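Local coordinates for GTP-binding protein (Pyrococcus horikoshii, PDB 1WXQ), which probably binds GTP, as a member of the Obg-like family of P-loop GTPases, although its cellular role is unknown, at residues Arg211-Asp225 with Glu239-Ala251. Residues are numbered along the deposited sequence; the frame is centred on the assembly and turned at random.
Sequences RRVNKPMVIAANKAD and EEKRGYIVIPTSA
Tyr244 holds CG beside its backbone N (chi1 -81°), which lays the ring toward Met217 and Ile219. Ile219 sends CG1 opposite its carbonyl carbon (chi1 -51°) and then runs straight out, which carries CD1 to 3.5 Å from Tyr244 CG. Met217, here selenomethionine, puts CG at the ring edge, near its plane, 3.4 Å from Tyr244 CE1. The phenol oxygen lies near Arg211 NH1, but the angle is too poor for a bond. Instead, both groups bond to Glu135 of helix 127-147, and Asp139 takes Arg211 NE. A leucine in place of Tyr244 would probably leave Glu135 without its hydroxyl partner and open a gap beside Met217 CG.

Beyond the ring, strands 217-222 and 245-249 pair in parallel. Ile219 N donates to Ile245 O at 2.9 Å, and Ile247 N to Ile219 O at 3.0 Å. Both bonds are nearly straight. Ala221 N continues the ladder to Ile247 O. Ile219 CB packs on Val246 CG2 at 3.8 Å, on the face that also carries Ala221.

At the C-terminal ends, Thr249 O accepts Ala224 N at 3.0 Å. Ala224 CB rests on Pro248 CB at 3.6 Å. Asn222 ND2 bonds Val11 O in the probable P-loop. Ser250 OG gives Asp225 OD1 a weak bond.

This is the beta-alpha-beta crossover of a P-loop GTPase fold, with helix 229-241 as the connection. Asn222 to Asp225 fits the G4 (NKxD) guanine-specificity motif, and Thr249 to Ala251 is consistent with G5. The backbone and side-chain bonds between them set these two loops side by side, as a guanine pocket would require.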
loop_
_atom_site.group_PDB
_atom_site.type_symbol
_atom_site.label_atom_id
_atom_site.label_comp_id
_atom_site.label_asym_id
_atom_site.label_seq_id
_atom_site.Cartn_x
_atom_site.Cartn_y
_atom_site.Cartn_z
ATOM N N ARG A 211 9.886 10.397 -1.136
ATOM C CA ARG A 211 9.923 8.949 -1.028
ATOM C C ARG A 211 9.021 8.509 0.112
ATOM O O ARG A 211 8.178 7.639 -0.056
ATOM C CB ARG A 211 11.359 8.471 -0.771
ATOM C CG ARG A 211 11.503 6.966 -0.587
ATOM C CD ARG A 211 11.428 6.556 0.877
ATOM N NE ARG A 211 12.502 7.183 1.641
ATOM C CZ ARG A 211 12.728 6.998 2.941
ATOM N NH1 ARG A 211 11.957 6.188 3.652
ATOM N NH2 ARG A 211 13.727 7.637 3.536
ATOM N N ARG A 212 9.211 9.135 1.269
ATOM C CA ARG A 212 8.450 8.821 2.469
ATOM C C ARG A 212 6.945 8.820 2.237
ATOM O O ARG A 212 6.222 8.022 2.826
ATOM C CB ARG A 212 8.789 9.818 3.575
ATOM C CG ARG A 212 9.550 9.242 4.778
ATOM C CD ARG A 212 9.499 10.276 5.891
ATOM N NE ARG A 212 8.210 10.963 5.807
ATOM C CZ ARG A 212 7.915 12.121 6.393
ATOM N NH1 ARG A 212 8.820 12.755 7.136
ATOM N NH2 ARG A 212 6.707 12.654 6.211
ATOM N N VAL A 213 6.484 9.716 1.374
ATOM C CA VAL A 213 5.065 9.836 1.069
ATOM C C VAL A 213 4.619 9.081 -0.186
ATOM O O VAL A 213 3.506 8.556 -0.219
ATOM C CB VAL A 213 4.672 11.329 0.917
ATOM C CG1 VAL A 213 3.231 11.446 0.487
ATOM C CG2 VAL A 213 4.878 12.056 2.232
ATOM N N ASN A 214 5.498 9.023 -1.196
ATOM C CA ASN A 214 5.232 8.379 -2.500
ATOM C C ASN A 214 5.665 6.916 -2.583
ATOM O O ASN A 214 5.146 6.145 -3.386
ATOM C CB ASN A 214 5.925 9.196 -3.609
ATOM C CG ASN A 214 5.756 8.597 -5.008
ATOM O OD1 ASN A 214 6.536 7.746 -5.430
ATOM N ND2 ASN A 214 4.736 9.057 -5.734
ATOM N N LYS A 215 6.627 6.532 -1.761
ATOM C CA LYS A 215 7.088 5.157 -1.759
ATOM C C LYS A 215 7.134 4.636 -0.332
ATOM O O LYS A 215 8.140 4.127 0.127
ATOM C CB LYS A 215 8.454 5.074 -2.432
ATOM C CG LYS A 215 8.376 5.323 -3.940
ATOM C CD LYS A 215 7.531 4.248 -4.629
ATOM C CE LYS A 215 7.323 4.501 -6.118
ATOM N NZ LYS A 215 6.217 5.455 -6.410
ATOM N N PRO A 216 6.021 4.769 0.393
ATOM C CA PRO A 216 5.968 4.297 1.774
ATOM C C PRO A 216 6.027 2.788 1.743
ATOM O O PRO A 216 5.557 2.152 0.793
ATOM C CB PRO A 216 4.612 4.802 2.249
ATOM C CG PRO A 216 3.782 4.653 1.022
ATOM C CD PRO A 216 4.687 5.190 -0.066
HETATM N N MSE A 217 6.601 2.191 2.770
HETATM C CA MSE A 217 6.677 0.746 2.759
HETATM C C MSE A 217 6.440 0.047 4.067
HETATM O O MSE A 217 6.454 0.652 5.135
HETATM C CB MSE A 217 8.014 0.291 2.171
HETATM C CG MSE A 217 9.250 1.094 2.557
HETATM SE SE MSE A 217 10.789 0.406 1.557
HETATM C CE MSE A 217 11.506 2.089 0.933
ATOM N N VAL A 218 6.148 -1.240 3.953
ATOM C CA VAL A 218 5.948 -2.070 5.115
ATOM C C VAL A 218 7.018 -3.138 4.988
ATOM O O VAL A 218 7.286 -3.646 3.897
ATOM C CB VAL A 218 4.557 -2.714 5.153
ATOM C CG1 VAL A 218 4.503 -3.772 6.261
ATOM C CG2 VAL A 218 3.509 -1.649 5.414
ATOM N N ILE A 219 7.633 -3.462 6.114
ATOM C CA ILE A 219 8.686 -4.442 6.127
ATOM C C ILE A 219 8.209 -5.824 6.578
ATOM O O ILE A 219 7.639 -5.986 7.653
ATOM C CB ILE A 219 9.826 -3.940 7.028
ATOM C CG1 ILE A 219 10.188 -2.520 6.598
ATOM C CG2 ILE A 219 11.034 -4.878 6.929
ATOM C CD1 ILE A 219 11.225 -1.858 7.457
ATOM N N ALA A 220 8.433 -6.817 5.734
ATOM C CA ALA A 220 8.056 -8.176 6.070
ATOM C C ALA A 220 9.317 -8.876 6.558
ATOM O O ALA A 220 10.212 -9.162 5.759
ATOM C CB ALA A 220 7.500 -8.892 4.848
ATOM N N ALA A 221 9.406 -9.111 7.870
ATOM C CA ALA A 221 10.561 -9.796 8.448
ATOM C C ALA A 221 10.267 -11.272 8.200
ATOM O O ALA A 221 9.708 -11.959 9.050
ATOM C CB ALA A 221 10.659 -9.503 9.939
ATOM N N ASN A 222 10.649 -11.745 7.017
ATOM C CA ASN A 222 10.363 -13.111 6.602
ATOM C C ASN A 222 11.273 -14.191 7.171
ATOM O O ASN A 222 12.403 -13.923 7.555
ATOM C CB ASN A 222 10.353 -13.168 5.075
ATOM C CG ASN A 222 9.606 -14.368 4.542
ATOM O OD1 ASN A 222 8.513 -14.682 5.003
ATOM N ND2 ASN A 222 10.184 -15.033 3.549
ATOM N N LYS A 223 10.756 -15.417 7.191
ATOM C CA LYS A 223 11.456 -16.581 7.729
ATOM C C LYS A 223 11.450 -16.480 9.248
ATOM O O LYS A 223 12.297 -17.053 9.924
ATOM C CB LYS A 223 12.899 -16.659 7.211
ATOM C CG LYS A 223 13.016 -16.686 5.682
ATOM C CD LYS A 223 14.357 -17.245 5.199
ATOM C CE LYS A 223 15.547 -16.429 5.695
ATOM N NZ LYS A 223 16.855 -16.976 5.188
ATOM N N ALA A 224 10.478 -15.739 9.770
ATOM C CA ALA A 224 10.330 -15.531 11.206
ATOM C C ALA A 224 10.306 -16.848 11.982
ATOM O O ALA A 224 10.871 -16.944 13.067
ATOM C CB ALA A 224 9.058 -14.743 11.480
ATOM N N ASP A 225 9.638 -17.851 11.419
ATOM C CA ASP A 225 9.538 -19.175 12.025
ATOM C C ASP A 225 10.918 -19.743 12.365
ATOM O O ASP A 225 11.071 -20.479 13.346
ATOM C CB ASP A 225 8.839 -20.119 11.061
ATOM C CG ASP A 225 9.521 -20.162 9.716
ATOM O OD1 ASP A 225 9.938 -19.080 9.247
ATOM O OD2 ASP A 225 9.636 -21.257 9.128
ATOM N N GLU A 239 13.307 -0.479 13.911
ATOM C CA GLU A 239 12.663 0.118 12.755
ATOM C C GLU A 239 11.350 0.864 12.990
ATOM O O GLU A 239 11.035 1.790 12.249
ATOM C CB GLU A 239 12.467 -0.946 11.668
ATOM C CG GLU A 239 13.760 -1.368 10.988
ATOM C CD GLU A 239 14.589 -0.175 10.530
ATOM O OE1 GLU A 239 13.996 0.822 10.062
ATOM O OE2 GLU A 239 15.836 -0.228 10.632
ATOM N N GLU A 240 10.577 0.484 14.002
ATOM C CA GLU A 240 9.322 1.187 14.222
ATOM C C GLU A 240 9.589 2.589 14.764
ATOM O O GLU A 240 8.708 3.450 14.762
ATOM C CB GLU A 240 8.384 0.390 15.136
ATOM C CG GLU A 240 7.933 -0.966 14.525
ATOM C CD GLU A 240 6.483 -1.353 14.875
ATOM O OE1 GLU A 240 6.082 -1.223 16.055
ATOM O OE2 GLU A 240 5.741 -1.799 13.974
ATOM N N LYS A 241 10.814 2.826 15.216
ATOM C CA LYS A 241 11.167 4.152 15.692
ATOM C C LYS A 241 11.502 5.005 14.469
ATOM O O LYS A 241 11.344 6.229 14.488
ATOM C CB LYS A 241 12.379 4.098 16.618
ATOM C CG LYS A 241 12.055 3.757 18.051
ATOM C CD LYS A 241 13.194 4.194 18.951
ATOM C CE LYS A 241 12.822 4.099 20.426
ATOM N NZ LYS A 241 13.841 4.768 21.281
ATOM N N ARG A 242 11.953 4.345 13.401
ATOM C CA ARG A 242 12.323 5.026 12.159
ATOM C C ARG A 242 11.161 5.263 11.205
ATOM O O ARG A 242 11.370 5.670 10.066
ATOM C CB ARG A 242 13.404 4.237 11.417
ATOM C CG ARG A 242 14.681 4.075 12.207
ATOM C CD ARG A 242 15.760 3.324 11.421
ATOM N NE ARG A 242 16.296 4.104 10.306
ATOM C CZ ARG A 242 15.941 3.944 9.035
ATOM N NH1 ARG A 242 15.039 3.025 8.704
ATOM N NH2 ARG A 242 16.494 4.696 8.089
ATOM N N GLY A 243 9.938 5.006 11.658
ATOM C CA GLY A 243 8.785 5.219 10.800
ATOM C C GLY A 243 8.432 4.044 9.902
ATOM O O GLY A 243 7.788 4.222 8.857
ATOM N N TYR A 244 8.845 2.845 10.308
ATOM C CA TYR A 244 8.566 1.630 9.546
ATOM C C TYR A 244 7.731 0.627 10.322
ATOM O O TYR A 244 7.967 0.393 11.505
ATOM C CB TYR A 244 9.861 0.933 9.144
ATOM C CG TYR A 244 10.543 1.513 7.936
ATOM C CD1 TYR A 244 9.963 1.414 6.663
ATOM C CD2 TYR A 244 11.781 2.136 8.053
ATOM C CE1 TYR A 244 10.606 1.917 5.541
ATOM C CE2 TYR A 244 12.433 2.649 6.940
ATOM C CZ TYR A 244 11.846 2.536 5.684
ATOM O OH TYR A 244 12.500 3.031 4.572
ATOM N N ILE A 245 6.755 0.037 9.645
ATOM C CA ILE A 245 5.916 -0.992 10.238
ATOM C C ILE A 245 6.568 -2.341 9.917
ATOM O O ILE A 245 6.791 -2.656 8.749
ATOM C CB ILE A 245 4.511 -0.981 9.622
ATOM C CG1 ILE A 245 3.790 0.310 10.015
ATOM C CG2 ILE A 245 3.750 -2.235 10.045
ATOM C CD1 ILE A 245 2.399 0.441 9.407
ATOM N N VAL A 246 6.874 -3.138 10.937
ATOM C CA VAL A 246 7.502 -4.439 10.694
ATOM C C VAL A 246 6.716 -5.616 11.222
ATOM O O VAL A 246 6.406 -5.680 12.403
ATOM C CB VAL A 246 8.888 -4.549 11.330
ATOM C CG1 VAL A 246 9.448 -5.929 11.057
ATOM C CG2 VAL A 246 9.799 -3.481 10.785
ATOM N N ILE A 247 6.442 -6.575 10.353
ATOM C CA ILE A 247 5.672 -7.743 10.744
ATOM C C ILE A 247 6.372 -9.078 10.428
ATOM O O ILE A 247 6.867 -9.297 9.317
ATOM C CB ILE A 247 4.277 -7.648 10.068
ATOM C CG1 ILE A 247 3.556 -6.411 10.631
ATOM C CG2 ILE A 247 3.463 -8.934 10.274
ATOM C CD1 ILE A 247 2.397 -5.911 9.766
ATOM N N PRO A 248 6.470 -9.969 11.430
ATOM C CA PRO A 248 7.117 -11.270 11.199
ATOM C C PRO A 248 6.316 -12.002 10.137
ATOM O O PRO A 248 5.113 -11.770 9.988
ATOM C CB PRO A 248 7.068 -11.940 12.571
ATOM C CG PRO A 248 5.956 -11.246 13.271
ATOM C CD PRO A 248 6.095 -9.817 12.843
ATOM N N THR A 249 6.965 -12.899 9.406
ATOM C CA THR A 249 6.287 -13.565 8.314
ATOM C C THR A 249 6.963 -14.862 7.849
ATOM O O THR A 249 8.195 -14.989 7.904
ATOM C CB THR A 249 6.192 -12.550 7.140
ATOM O OG1 THR A 249 4.940 -11.851 7.209
ATOM C CG2 THR A 249 6.361 -13.220 5.809
ATOM N N SER A 250 6.145 -15.814 7.392
ATOM C CA SER A 250 6.633 -17.091 6.889
ATOM C C SER A 250 5.990 -17.338 5.529
ATOM O O SER A 250 4.941 -17.994 5.412
ATOM C CB SER A 250 6.283 -18.235 7.856
ATOM O OG SER A 250 7.069 -18.177 9.042
ATOM N N ALA A 251 6.641 -16.809 4.497
ATOM C CA ALA A 251 6.139 -16.920 3.143
ATOM C C ALA A 251 5.962 -18.352 2.653
ATOM O O ALA A 251 4.881 -18.708 2.170
ATOM C CB ALA A 251 7.052 -16.130 2.186
#